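PDB 2QCV: 5-dehydro-2-deoxygluconokinase from Bacillus halodurans C-125, which probably phosphorylates 5-dehydro-2-deoxy-D-gluconate with ATP, giving 6-phospho-5-dehydro-2-deoxy-D-gluconate in the breakdown of myo-inositol. Local coordinates for residues I17-I22 with Q119-L124; I67-H72 with L90-E95; L142-T147 with V170-E175; F174-R179 with D201-T206. All coordinates share one frame; numbering follows the deposited sequence. Where two conformers were deposited one is given.

Contact 1: I17-I22 with Q119-L124; sequences IGRACI and QDVADL
Gly18 O meets Asp123 through a water, which lies 2.8 Å from Gly18 O and 2.7 Å from Asp123 O. The backbone angles of Gly18 would jam a side chain against the carbonyl O of Ile17. Arg19 comes next and carries the contact. Its chain runs out extended and then bends at chi3 (-71°), which turns the guanidinium to the Asp123 carboxylate. NE gives OD2 of Asp123 a bond of 2.7 Å, nearly straight at 163°. OD2 sits near the guanidinium plane. NE comes to it from above the carboxylate plane, and the two planes are 64° apart. The second bond of the salt bridge, Arg19 NH2 to Asp123 OD1 at 3.1 Å, is weak. Strand 12-17 belongs to the large sheet and strand 21-26 to the four-stranded sheet, which probably corresponds to the lid of PfkB kinases, as in relatives. The 119-124 segment follows strand 111-117 of the four-stranded sheet, so the salt bridge ties together two connections to that sheet. Val121 CG2 lies 3.7 Å from Arg19 NH2, and Leu124 CD2 touches the same nitrogen obliquely. Beyond Arg19, Cys21 and Ile22 enter the four-stranded sheet, where Ile22 makes backbone hydrogen bonds with Gly100 and Ala102.

Contact 2: I67-H72 with L90-E95; sequences IADDQH and LVVDQE
Ile67 has CG1 tucked between its backbone N and carbonyl carbon (chi1 58°), which carries CD1 toward Leu90 and Val92. CD1 of Ile67 meets CD1 of Leu90 at 4.1 Å, the two chains at about a right angle. Val92 has CG1 anti to its own N (chi1 -180°), and its two methyls part to different neighbours. CG2 packs against CG1 and CD1 of Ile67. CG1 goes to the CB of Asp69, 3.5 Å away, and crosses the Asp69 side chain at a slant, near its CG and OD1. The backbones pair as parallel strands. Ile67 N donates to Val91 O at 2.9 Å, and Asp93 N donates to Ile67 O at 2.8 Å with a straight N-H...O angle of 180°. These are neighbouring strands of a beta-alpha-beta unit: strand 61-67, helix 71-82, strand 90-92. Strand 90-92 is an outermost strand of the large sheet within this chain. Past the pairing both chains turn. Asp93 OD1 accepts from Glu95 N at 2.9 Å, an Asx turn, and is met from above the carboxylate plane. Its OD2 takes a hydrogen bond from His97 ND1, so the carboxylate is held at both oxygens. A water accepts from Asp69 N and gives a weak bond to Asp93 OD1. Asp70 stands at the N-cap of helix 71-82, where its OD1 accepts a weak bond from His72 N and also a hydrogen bond from Gly73 N. On this helix, Gln71 bonds to Glu105 of the second subunit, and the His72 ring meets Phe103 of that subunit edge-to-face.

Contact 3: L142-T147 with V170-E175; sequences LLVSGT and VKVVFE
Strands 142-145 and 171-175 run parallel, their axes 4.7 Å apart at closest and 25° from alignment, with five backbone hydrogen bonds laddered from Leu142 N to Lys171 O through to Gly146 N and Glu175 O. The side chains pair in register on two faces. On one face Leu143 lays CD2 obliquely against CG1 of Val173, 3.6 Å away, and its CD2 also reaches CB of Glu175. On the other face Phe174 swings its ring toward strand 142-145, with CG anti to the backbone N (chi1 -175°). The ring presents its edge. CD1 is 3.6 Å from Val144 O, which lies in the ring plane, and 4.0 Å from CG1 of Val144. CE1 follows and meets CA of Gly146 at 3.7 Å, where the chain leaves the strand for a 3-10 turn. Cutting Phe174 back to an alanine would probably open a gap beside Val144 and Gly146 and leave Tyr193 without its edge-to-face partner. At the start of the pairing, CG1 of Val170 touches N of Leu142 at 3.6 Å. Glu175 bends at chi2, and its OE2 makes a weak hydrogen bond to a bound triethylene glycol and a long, weak ion pair with Lys240. Helix 154-167, the crossover of this beta-alpha-beta unit, packs on Leu142, Val144 and Val172. Helix 46-56 packs on the face of Leu143 and Glu175. In the sheet, strand 12-17 flanks 139-145, and strand 202-206 flanks 171-175.

Contact 4: F174-R179 with D201-T206; sequences FELDYR and DIVIGT
Leu176 leaves the end of its strand toward Val203, Ile204 and Gly205. Its CB approaches Ile204 O, and CG comes closer to that oxygen, at 3.6 Å. With CG beside its own backbone N (chi1 -63°), the fork of the side chain faces the second segment. CD1 goes to CA of Gly205, 4.1 Å away. A side chain on Gly205 would clash with CD1 of Leu176. CD2 turns the other way and meets CG1 of Val203 at 3.8 Å, the side chains crossing obliquely. The same CD2 sits 3.3 Å above the plane of the Phe174 ring, offset toward its rim. Val203 and Phe174 lie side by side and point the same way, so the methyl touches both. A serine in place of Leu176 would probably leave this ring face without the CD2 methyl and open a gap beside Val203 and Gly205. The backbones pair as parallel strands. Phe174 N donates to Ile202 O at 2.7 Å, Ile204 N to Phe174 O at 2.9 Å, and Leu176 N to Ile204 O at 3.0 Å. Phe210 of helix 207-213 packs on both Leu176 and Val203. Thr206 stands at the N-cap of that helix. The pairing joins the two strands of a beta-alpha-beta unit whose crossover is helix 186-199. Leu176 and Gly205 lie at or just past the C-terminal ends of the two strands, the end of the sheet where kinases of the ribokinase fold generally bind substrate and nucleotide, probably here too.

How the contacts relate
Contacts 3 and 4 are neighbours in the large sheet, with centres 8 Å apart and strand 171-175 in common. Thr147 OG1 lies 2.7 Å from Asp177 OD2, probably a hydrogen bond, and joins them beyond the strand ends. Contact 1 reaches this sheet where Ile17 N probably bonds to Leu143 O at 3.0 Å. It also touches contact 2, about 10 Å away between centres, through Ile22 and His72. Contact 2 lies at the far edge, about 27 Å from contact 4 between centres. The side chain of Glu175, in contacts 3 and 4, is about 3 Å, nearest atoms, from a triethylene glycol, probably from crystallisation, which may mark a pocket.

Contact 1: I17-I22 with Q119-L124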
# COMPACT_ATOMS: atom_id res chain seq x y z
N ILE A 17 17.31 15.86 14.32
CA ILE A 17 16.94 14.70 13.52
C ILE A 17 15.47 14.83 13.15
O ILE A 17 14.63 15.12 14.00
CB ILE A 17 17.24 13.34 14.24
CG1 ILE A 17 16.84 12.14 13.39
CG2 ILE A 17 16.62 13.26 15.63
CD1 ILE A 17 17.54 10.82 13.81
N GLY A 18 15.20 14.65 11.86
CA GLY A 18 13.85 14.51 11.35
C GLY A 18 13.71 15.23 10.01
O GLY A 18 14.48 14.99 9.09
N ARG A 19 12.67 16.07 9.92
CA ARG A 19 12.23 16.64 8.64
C ARG A 19 12.90 17.94 8.25
O ARG A 19 12.90 18.93 9.02
CB ARG A 19 10.72 16.93 8.70
CG ARG A 19 10.15 17.62 7.48
CD ARG A 19 8.60 17.61 7.55
NE ARG A 19 8.15 16.24 7.31
CZ ARG A 19 6.99 15.72 7.69
NH1 ARG A 19 6.06 16.46 8.30
NH2 ARG A 19 6.75 14.44 7.42
N ALA A 20 13.39 17.97 7.01
CA ALA A 20 13.72 19.19 6.30
C ALA A 20 12.90 19.14 5.01
O ALA A 20 13.01 18.17 4.24
CB ALA A 20 15.20 19.30 6.00
N CYS A 21 12.01 20.11 4.82
CA CYS A 21 11.14 20.07 3.67
C CYS A 21 11.05 21.45 3.01
O CYS A 21 11.85 22.33 3.27
CB CYS A 21 9.77 19.53 4.10
SG CYS A 21 8.97 20.56 5.22
N ILE A 22 10.09 21.59 2.11
CA ILE A 22 9.84 22.86 1.43
C ILE A 22 8.60 23.52 2.00
O ILE A 22 7.52 22.92 2.06
CB ILE A 22 9.63 22.65 -0.07
CG1 ILE A 22 10.91 22.03 -0.68
CG2 ILE A 22 9.26 24.00 -0.81
CD1 ILE A 22 12.11 22.97 -0.57
N GLN A 119 2.40 12.46 2.55
CA GLN A 119 2.35 11.01 2.35
C GLN A 119 3.61 10.45 1.67
O GLN A 119 4.00 10.86 0.58
CB GLN A 119 1.11 10.57 1.55
CG GLN A 119 1.17 9.12 1.05
CD GLN A 119 -0.06 8.70 0.28
OE1 GLN A 119 -1.16 8.81 0.79
NE2 GLN A 119 0.13 8.19 -0.95
N ASP A 120 4.23 9.47 2.33
CA ASP A 120 5.41 8.79 1.76
C ASP A 120 6.49 9.75 1.35
O ASP A 120 7.21 9.54 0.37
CB ASP A 120 5.02 7.89 0.59
CG ASP A 120 4.22 6.69 1.05
OD1 ASP A 120 4.52 6.15 2.15
OD2 ASP A 120 3.30 6.29 0.33
N VAL A 121 6.65 10.80 2.13
CA VAL A 121 7.69 11.77 1.84
C VAL A 121 9.06 11.25 2.26
O VAL A 121 9.15 10.37 3.15
CB VAL A 121 7.36 13.18 2.42
CG1 VAL A 121 6.19 13.77 1.67
CG2 VAL A 121 7.20 13.24 3.97
N ALA A 122 10.10 11.76 1.60
CA ALA A 122 11.46 11.32 1.81
C ALA A 122 11.88 11.33 3.29
O ALA A 122 12.56 10.41 3.73
CB ALA A 122 12.43 12.16 0.97
N ASP A 123 11.51 12.36 4.05
CA ASP A 123 12.04 12.46 5.42
C ASP A 123 11.61 11.31 6.33
O ASP A 123 12.29 11.02 7.31
CB ASP A 123 11.76 13.80 6.05
CG ASP A 123 10.28 14.06 6.28
OD1 ASP A 123 9.72 13.52 7.26
OD2 ASP A 123 9.70 14.87 5.55
N LEU A 124 10.51 10.67 5.98
CA LEU A 124 9.96 9.57 6.77
C LEU A 124 10.67 8.25 6.49
O LEU A 124 10.48 7.32 7.25
CB LEU A 124 8.45 9.42 6.52
CG LEU A 124 7.58 10.60 6.98
CD1 LEU A 124 6.10 10.36 6.56
CD2 LEU A 124 7.72 10.81 8.46
O HOH W 1 14.49 12.57 7.77

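Contact 2: I67-H72 with L90-E95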
# COMPACT_ATOMS: atom_id res chain seq x y z
N ILE A 67 16.53 13.41 2.38
CA ILE A 67 16.07 14.38 1.38
C ILE A 67 15.86 13.69 0.02
O ILE A 67 16.45 12.65 -0.27
CB ILE A 67 17.06 15.58 1.23
CG1 ILE A 67 18.46 15.11 0.83
CG2 ILE A 67 17.09 16.43 2.51
CD1 ILE A 67 19.50 16.22 0.48
N ALA A 68 15.02 14.27 -0.82
CA ALA A 68 14.71 13.73 -2.16
C ALA A 68 15.89 13.93 -3.11
O ALA A 68 16.70 14.84 -2.96
CB ALA A 68 13.44 14.43 -2.71
N ASP A 69 15.99 13.05 -4.07
CA ASP A 69 16.98 13.14 -5.14
C ASP A 69 16.45 13.97 -6.27
O ASP A 69 16.19 13.46 -7.38
CB ASP A 69 17.28 11.73 -5.63
CG ASP A 69 18.46 11.66 -6.55
OD1 ASP A 69 19.30 12.58 -6.55
OD2 ASP A 69 18.52 10.67 -7.28
N ASP A 70 16.29 15.25 -6.00
CA ASP A 70 15.72 16.19 -6.95
C ASP A 70 16.05 17.62 -6.57
O ASP A 70 16.80 17.87 -5.61
CB ASP A 70 14.21 15.96 -7.11
CG ASP A 70 13.40 16.28 -5.85
OD1 ASP A 70 13.76 17.11 -5.01
OD2 ASP A 70 12.32 15.66 -5.72
N GLN A 71 15.50 18.57 -7.32
CA GLN A 71 15.80 20.00 -7.09
C GLN A 71 15.35 20.51 -5.74
O GLN A 71 15.96 21.43 -5.20
CB GLN A 71 15.20 20.88 -8.17
CG GLN A 71 15.71 20.55 -9.58
CD GLN A 71 14.86 19.57 -10.32
OE1 GLN A 71 14.33 18.63 -9.75
NE2 GLN A 71 14.74 19.77 -11.65
N HIS A 72 14.30 19.94 -5.17
CA HIS A 72 13.91 20.38 -3.85
C HIS A 72 14.91 19.88 -2.78
O HIS A 72 15.34 20.65 -1.92
CB HIS A 72 12.49 19.94 -3.54
CG HIS A 72 11.43 20.72 -4.25
ND1 HIS A 72 11.66 21.98 -4.77
CD2 HIS A 72 10.12 20.46 -4.45
CE1 HIS A 72 10.55 22.43 -5.33
NE2 HIS A 72 9.59 21.54 -5.13
N LEU A 90 23.00 14.39 5.81
CA LEU A 90 21.80 14.37 5.02
C LEU A 90 21.96 13.22 4.06
O LEU A 90 22.99 13.08 3.41
CB LEU A 90 21.62 15.65 4.25
CG LEU A 90 21.26 16.90 4.98
CD1 LEU A 90 20.91 17.98 3.92
CD2 LEU A 90 20.12 16.65 5.92
N VAL A 91 20.98 12.35 3.99
CA VAL A 91 21.05 11.21 3.11
C VAL A 91 20.07 11.39 1.97
O VAL A 91 18.93 11.80 2.17
CB VAL A 91 20.83 9.87 3.88
CG1 VAL A 91 19.58 9.91 4.72
CG2 VAL A 91 20.77 8.67 2.91
N VAL A 92 20.51 11.06 0.76
CA VAL A 92 19.62 11.21 -0.41
C VAL A 92 18.83 9.93 -0.65
O VAL A 92 19.37 8.83 -0.77
CB VAL A 92 20.38 11.62 -1.65
CG1 VAL A 92 19.44 11.77 -2.86
CG2 VAL A 92 21.12 12.89 -1.39
N ASP A 93 17.52 10.08 -0.68
CA ASP A 93 16.60 8.97 -0.91
C ASP A 93 16.82 8.43 -2.31
O ASP A 93 16.93 9.20 -3.25
CB ASP A 93 15.17 9.47 -0.77
CG ASP A 93 14.13 8.39 -1.02
OD1 ASP A 93 13.72 8.17 -2.18
OD2 ASP A 93 13.68 7.77 -0.03
N GLN A 94 16.90 7.12 -2.42
CA GLN A 94 17.15 6.47 -3.72
C GLN A 94 15.95 5.66 -4.20
O GLN A 94 16.13 4.80 -5.08
CB GLN A 94 18.39 5.55 -3.64
CG GLN A 94 19.71 6.22 -3.21
CD GLN A 94 20.20 7.30 -4.18
OE1 GLN A 94 20.00 7.21 -5.39
NE2 GLN A 94 20.86 8.31 -3.65
N GLU A 95 14.76 5.92 -3.66
CA GLU A 95 13.56 5.16 -3.96
C GLU A 95 12.45 6.04 -4.56
O GLU A 95 11.30 5.63 -4.62
CB GLU A 95 12.99 4.44 -2.71
CG GLU A 95 13.89 3.54 -1.85
CD GLU A 95 13.15 3.06 -0.53
OE1 GLU A 95 12.22 2.23 -0.66
OE2 GLU A 95 13.47 3.53 0.62
O HOH W 2 13.89 11.00 -4.00

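Contact 3: L142-T147 with V170-E175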
# COMPACT_ATOMS: atom_id res chain seq x y z
N LEU A 142 21.20 16.55 21.19
CA LEU A 142 20.42 15.96 20.11
C LEU A 142 19.00 16.47 20.23
O LEU A 142 18.35 16.27 21.25
CB LEU A 142 20.42 14.43 20.16
CG LEU A 142 19.57 13.71 19.08
CD1 LEU A 142 20.29 13.80 17.70
CD2 LEU A 142 19.24 12.28 19.47
N LEU A 143 18.54 17.16 19.21
CA LEU A 143 17.18 17.69 19.18
C LEU A 143 16.32 16.71 18.37
O LEU A 143 16.56 16.45 17.19
CB LEU A 143 17.17 19.09 18.55
CG LEU A 143 15.85 19.90 18.54
CD1 LEU A 143 14.73 19.29 17.71
CD2 LEU A 143 15.36 20.22 19.92
N VAL A 144 15.34 16.15 19.03
CA VAL A 144 14.40 15.20 18.44
C VAL A 144 13.06 15.91 18.26
O VAL A 144 12.57 16.51 19.22
CB VAL A 144 14.20 14.03 19.38
CG1 VAL A 144 13.08 13.10 18.86
CG2 VAL A 144 15.57 13.29 19.59
N SER A 145 12.51 15.92 17.05
CA SER A 145 11.17 16.46 16.86
C SER A 145 10.13 15.32 16.86
O SER A 145 10.35 14.22 16.30
CB SER A 145 11.09 17.40 15.62
OG SER A 145 11.78 18.65 15.84
N GLY A 146 9.01 15.58 17.51
CA GLY A 146 7.95 14.61 17.61
C GLY A 146 7.40 14.05 16.32
O GLY A 146 7.03 12.87 16.26
N THR A 147 7.32 14.87 15.28
CA THR A 147 6.72 14.40 14.03
C THR A 147 7.56 13.30 13.39
O THR A 147 7.03 12.46 12.66
CB THR A 147 6.43 15.57 13.06
OG1 THR A 147 5.50 16.44 13.70
CG2 THR A 147 5.87 15.09 11.73
N VAL A 170 25.41 12.86 25.28
CA VAL A 170 24.82 13.89 24.44
C VAL A 170 23.41 14.13 25.02
O VAL A 170 22.61 13.20 25.14
CB VAL A 170 24.75 13.45 22.99
CG1 VAL A 170 24.07 14.53 22.14
CG2 VAL A 170 26.18 13.17 22.45
N LYS A 171 23.12 15.37 25.38
CA LYS A 171 21.83 15.71 25.99
C LYS A 171 20.70 15.60 24.94
O LYS A 171 20.81 16.16 23.85
CB LYS A 171 21.89 17.13 26.53
CG LYS A 171 20.76 17.49 27.49
CD LYS A 171 21.08 18.73 28.38
CE LYS A 171 22.33 18.62 29.32
NZ LYS A 171 22.22 17.62 30.46
N VAL A 172 19.62 14.91 25.30
CA VAL A 172 18.48 14.65 24.39
C VAL A 172 17.40 15.66 24.71
O VAL A 172 16.92 15.72 25.85
CB VAL A 172 17.96 13.20 24.50
CG1 VAL A 172 16.65 12.97 23.65
CG2 VAL A 172 19.08 12.21 24.07
N VAL A 173 17.11 16.48 23.71
CA VAL A 173 16.09 17.50 23.78
C VAL A 173 14.93 17.11 22.89
O VAL A 173 15.08 16.94 21.66
CB VAL A 173 16.64 18.92 23.38
CG1 VAL A 173 15.51 19.96 23.53
CG2 VAL A 173 17.92 19.32 24.13
N PHE A 174 13.76 16.94 23.51
CA PHE A 174 12.57 16.48 22.79
C PHE A 174 11.63 17.66 22.61
O PHE A 174 11.09 18.18 23.59
CB PHE A 174 11.90 15.34 23.58
CG PHE A 174 10.71 14.69 22.89
CD1 PHE A 174 10.55 14.64 21.49
CD2 PHE A 174 9.74 14.07 23.68
CE1 PHE A 174 9.45 13.99 20.95
CE2 PHE A 174 8.65 13.43 23.13
CZ PHE A 174 8.49 13.42 21.78
N GLU A 175 11.44 18.05 21.35
CA GLU A 175 10.52 19.10 20.98
C GLU A 175 9.24 18.46 20.49
O GLU A 175 9.22 17.75 19.49
CB GLU A 175 11.17 19.98 19.91
CG GLU A 175 10.85 21.45 20.04
CD GLU A 175 9.43 21.76 19.75
OE1 GLU A 175 8.77 20.98 19.05
OE2 GLU A 175 8.97 22.83 20.18

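Contact 4: F174-R179 with D201-T206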
# COMPACT_ATOMS: atom_id res chain seq x y z
N PHE A 174 13.76 16.94 23.51
CA PHE A 174 12.57 16.48 22.79
C PHE A 174 11.63 17.66 22.61
O PHE A 174 11.09 18.18 23.59
CB PHE A 174 11.90 15.34 23.58
CG PHE A 174 10.71 14.69 22.89
CD1 PHE A 174 10.55 14.64 21.49
CD2 PHE A 174 9.74 14.07 23.68
CE1 PHE A 174 9.45 13.99 20.95
CE2 PHE A 174 8.65 13.43 23.13
CZ PHE A 174 8.49 13.42 21.78
N GLU A 175 11.44 18.05 21.35
CA GLU A 175 10.52 19.10 20.98
C GLU A 175 9.24 18.46 20.49
O GLU A 175 9.22 17.75 19.49
CB GLU A 175 11.17 19.98 19.91
CG GLU A 175 10.85 21.45 20.04
CD GLU A 175 9.43 21.76 19.75
OE1 GLU A 175 8.77 20.98 19.05
OE2 GLU A 175 8.97 22.83 20.18
N LEU A 176 8.12 18.75 21.17
CA LEU A 176 6.94 17.96 20.99
C LEU A 176 6.26 18.16 19.63
O LEU A 176 5.73 17.19 19.12
CB LEU A 176 5.92 18.13 22.15
CG LEU A 176 6.36 17.69 23.55
CD1 LEU A 176 5.16 17.69 24.54
CD2 LEU A 176 6.99 16.29 23.50
N ASP A 177 6.33 19.35 19.03
CA ASP A 177 6.05 19.53 17.58
C ASP A 177 4.87 18.71 17.12
O ASP A 177 5.09 17.77 16.38
CB ASP A 177 7.29 19.03 16.74
CG ASP A 177 7.06 19.08 15.19
OD1 ASP A 177 6.47 20.09 14.70
OD2 ASP A 177 7.46 18.09 14.51
N TYR A 178 3.64 19.01 17.55
CA TYR A 178 2.50 18.12 17.25
C TYR A 178 1.79 18.49 15.93
O TYR A 178 1.30 19.60 15.78
CB TYR A 178 1.47 18.12 18.40
CG TYR A 178 0.27 17.20 18.22
CD1 TYR A 178 0.43 15.89 17.83
CD2 TYR A 178 -1.02 17.67 18.44
CE1 TYR A 178 -0.67 15.02 17.64
CE2 TYR A 178 -2.13 16.81 18.29
CZ TYR A 178 -1.94 15.49 17.89
OH TYR A 178 -3.01 14.65 17.75
N ARG A 179 1.71 17.51 15.04
CA ARG A 179 1.07 17.62 13.73
C ARG A 179 0.08 16.47 13.64
O ARG A 179 0.44 15.37 13.25
CB ARG A 179 2.12 17.53 12.64
CG ARG A 179 3.26 18.54 12.74
CD ARG A 179 2.79 19.96 12.49
NE ARG A 179 2.50 20.17 11.08
N ASP A 201 16.25 14.25 28.26
CA ASP A 201 16.81 15.10 29.30
C ASP A 201 16.06 16.43 29.44
O ASP A 201 15.85 16.94 30.55
CB ASP A 201 18.28 15.33 28.95
CG ASP A 201 19.05 14.07 28.92
OD1 ASP A 201 19.03 13.37 29.95
OD2 ASP A 201 19.64 13.72 27.89
N ILE A 202 15.63 16.95 28.30
CA ILE A 202 14.87 18.20 28.24
C ILE A 202 13.69 17.96 27.32
O ILE A 202 13.85 17.44 26.21
CB ILE A 202 15.72 19.39 27.67
CG1 ILE A 202 17.01 19.57 28.48
CG2 ILE A 202 14.86 20.67 27.62
CD1 ILE A 202 18.00 20.64 27.92
N VAL A 203 12.50 18.37 27.77
CA VAL A 203 11.29 18.25 26.98
C VAL A 203 10.63 19.62 26.88
O VAL A 203 10.44 20.28 27.90
CB VAL A 203 10.28 17.23 27.59
CG1 VAL A 203 9.12 16.98 26.62
CG2 VAL A 203 11.01 15.91 27.89
N ILE A 204 10.34 20.04 25.64
CA ILE A 204 9.79 21.37 25.35
C ILE A 204 8.53 21.20 24.53
O ILE A 204 8.57 20.53 23.51
CB ILE A 204 10.77 22.23 24.53
CG1 ILE A 204 12.12 22.36 25.24
CG2 ILE A 204 10.15 23.60 24.27
CD1 ILE A 204 13.21 23.06 24.41
N GLY A 205 7.42 21.79 24.95
CA GLY A 205 6.16 21.67 24.22
C GLY A 205 5.12 22.62 24.75
O GLY A 205 5.31 23.20 25.83
N THR A 206 4.05 22.80 23.99
CA THR A 206 2.91 23.53 24.47
C THR A 206 2.12 22.67 25.44
O THR A 206 2.20 21.44 25.44
CB THR A 206 1.99 23.97 23.30
OG1 THR A 206 1.38 22.82 22.70
CG2 THR A 206 2.77 24.76 22.24